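Local coordinates for protein enoyl-CoA hydratase/isomerase (Pseudomonas aeruginosa, PDB 3LAO) that probably acts as a crotonase-family enoyl-CoA hydratase, adding water across the double bond of an unsaturated acyl-CoA, possibly a steroid side-chain thioester, at residues B[22-27]-B[199-204]. Numbering follows the deposited sequence.
Sequences LFLIGL and RALEYA
Leu22 reaches from its strand toward helix 196-209 and meets Leu201 and Ala204, one turn apart on the helix. Its CD1 touches both, lying 3.5 Å from CD2 of Leu201, the closest approach of the contact, and 4.1 Å from CB of Ala204, while its CD2 lies against Ala204, 4.0 Å from CB and 3.6 Å from the carbonyl O. In Leu22, CG stands beside the backbone N and anti to the carbonyl carbon (chi1 -55°), which sends the fork out toward the helix. Leu201 has the same kind of first torsion, and its CD2 also brushes Leu24 CD1 at 4.4 Å, so one leucine branch serves two strand residues on the same sheet face. Branched leucines fill the 10.2 Å between the axes at closest approach, a usual spacing for a helix on a sheet, whereas the small Ala204 lets the helix backbone come near Leu22. No hydrogen bond crosses; apart from the methyl near the Ala204 carbonyl, apolar side chains meet, largely buried.

Val61 of the adjoining strand 59-64 touches both Leu201 and Ala204, and Cys59 also meets Ala204, so the helix rests on two strands. On the other face of strand 22-27, Phe23 and Ile25 pack against helix 38-53. A mostly parallel sheet thus lies between helix layers, as in the crotonase fold of this enoyl-CoA hydratase/isomerase family.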
loop_
_atom_site.group_PDB
_atom_site.type_symbol
_atom_site.label_atom_id
_atom_site.label_comp_id
_atom_site.label_asym_id
_atom_site.label_seq_id
_atom_site.Cartn_x
_atom_site.Cartn_y
_atom_site.Cartn_z
ATOM N N LEU B 22 -1.981 21.090 22.269
ATOM C CA LEU B 22 -0.926 20.110 21.976
ATOM C C LEU B 22 -0.431 19.396 23.246
ATOM O O LEU B 22 -0.302 20.010 24.326
ATOM C CB LEU B 22 0.258 20.769 21.274
ATOM C CG LEU B 22 -0.046 21.548 19.999
ATOM C CD1 LEU B 22 1.226 21.844 19.307
ATOM C CD2 LEU B 22 -1.006 20.753 19.084
ATOM N N PHE B 23 -0.167 18.100 23.114
ATOM C CA PHE B 23 0.295 17.301 24.241
ATOM C C PHE B 23 1.723 16.844 23.890
ATOM O O PHE B 23 1.929 16.024 22.966
ATOM C CB PHE B 23 -0.672 16.125 24.532
ATOM C CG PHE B 23 -0.384 15.406 25.823
ATOM C CD1 PHE B 23 0.464 14.330 25.860
ATOM C CD2 PHE B 23 -0.926 15.843 27.006
ATOM C CE1 PHE B 23 0.770 13.710 27.055
ATOM C CE2 PHE B 23 -0.633 15.218 28.189
ATOM C CZ PHE B 23 0.228 14.150 28.202
ATOM N N LEU B 24 2.714 17.409 24.577
ATOM C CA LEU B 24 4.116 17.096 24.227
ATOM C C LEU B 24 4.740 16.010 25.103
ATOM O O LEU B 24 4.751 16.120 26.313
ATOM C CB LEU B 24 4.994 18.352 24.250
ATOM C CG LEU B 24 4.825 19.372 23.117
ATOM C CD1 LEU B 24 3.421 19.678 22.816
ATOM C CD2 LEU B 24 5.515 20.654 23.499
ATOM N N ILE B 25 5.280 14.984 24.469
ATOM C CA ILE B 25 5.896 13.856 25.168
ATOM C C ILE B 25 7.350 13.730 24.698
ATOM O O ILE B 25 7.622 13.565 23.499
ATOM C CB ILE B 25 5.131 12.547 24.896
ATOM C CG1 ILE B 25 3.643 12.710 25.238
ATOM C CG2 ILE B 25 5.702 11.380 25.659
ATOM C CD1 ILE B 25 2.791 11.462 24.931
ATOM N N GLY B 26 8.284 13.867 25.639
ATOM C CA GLY B 26 9.691 13.750 25.317
ATOM C C GLY B 26 10.419 12.603 25.997
ATOM O O GLY B 26 10.436 12.512 27.226
ATOM N N LEU B 27 11.029 11.742 25.190
ATOM C CA LEU B 27 11.983 10.751 25.663
ATOM C C LEU B 27 13.135 11.430 26.418
ATOM O O LEU B 27 13.854 12.278 25.857
ATOM C CB LEU B 27 12.515 9.905 24.489
ATOM C CG LEU B 27 11.468 9.328 23.519
ATOM C CD1 LEU B 27 12.161 8.431 22.531
ATOM C CD2 LEU B 27 10.353 8.524 24.213
ATOM N N ARG B 199 9.097 21.951 13.297
ATOM C CA ARG B 199 8.325 21.545 12.136
ATOM C C ARG B 199 7.212 20.582 12.524
ATOM O O ARG B 199 6.066 20.764 12.131
ATOM C CB ARG B 199 9.236 20.902 11.118
ATOM C CG ARG B 199 8.562 20.730 9.806
ATOM C CD ARG B 199 7.983 22.063 9.332
ATOM N NE ARG B 199 7.032 21.823 8.265
ATOM C CZ ARG B 199 6.568 22.760 7.449
ATOM N NH1 ARG B 199 6.993 24.019 7.573
ATOM N NH2 ARG B 199 5.684 22.435 6.500
ATOM N N ALA B 200 7.548 19.573 13.319
ATOM C CA ALA B 200 6.536 18.691 13.880
ATOM C C ALA B 200 5.413 19.470 14.578
ATOM O O ALA B 200 4.228 19.179 14.398
ATOM C CB ALA B 200 7.178 17.645 14.844
ATOM N N LEU B 201 5.793 20.474 15.360
ATOM C CA LEU B 201 4.829 21.376 16.007
ATOM C C LEU B 201 3.887 22.087 15.015
ATOM O O LEU B 201 2.683 22.083 15.204
ATOM C CB LEU B 201 5.547 22.390 16.917
ATOM C CG LEU B 201 5.954 21.792 18.255
ATOM C CD1 LEU B 201 6.789 22.716 19.152
ATOM C CD2 LEU B 201 4.690 21.349 18.955
ATOM N N GLU B 202 4.423 22.680 13.956
ATOM C CA GLU B 202 3.563 23.304 12.972
ATOM C C GLU B 202 2.494 22.316 12.417
ATOM O O GLU B 202 1.326 22.682 12.261
ATOM C CB GLU B 202 4.400 23.855 11.823
ATOM C CG GLU B 202 5.675 24.516 12.246
ATOM C CD GLU B 202 6.349 25.279 11.106
ATOM O OE1 GLU B 202 5.731 25.408 10.029
ATOM O OE2 GLU B 202 7.494 25.752 11.289
ATOM N N TYR B 203 2.900 21.081 12.112
ATOM C CA TYR B 203 1.966 20.063 11.627
ATOM C C TYR B 203 0.899 19.749 12.645
ATOM O O TYR B 203 -0.243 19.504 12.285
ATOM C CB TYR B 203 2.674 18.733 11.276
ATOM C CG TYR B 203 3.305 18.706 9.905
ATOM C CD1 TYR B 203 2.517 18.545 8.752
ATOM C CD2 TYR B 203 4.695 18.836 9.743
ATOM C CE1 TYR B 203 3.095 18.521 7.471
ATOM C CE2 TYR B 203 5.293 18.795 8.449
ATOM C CZ TYR B 203 4.477 18.648 7.329
ATOM O OH TYR B 203 5.036 18.619 6.076
ATOM N N ALA B 204 1.299 19.708 13.912
ATOM C CA ALA B 204 0.410 19.350 15.002
ATOM C C ALA B 204 -0.552 20.483 15.273
ATOM O O ALA B 204 -1.720 20.243 15.542
ATOM C CB ALA B 204 1.200 19.038 16.266
#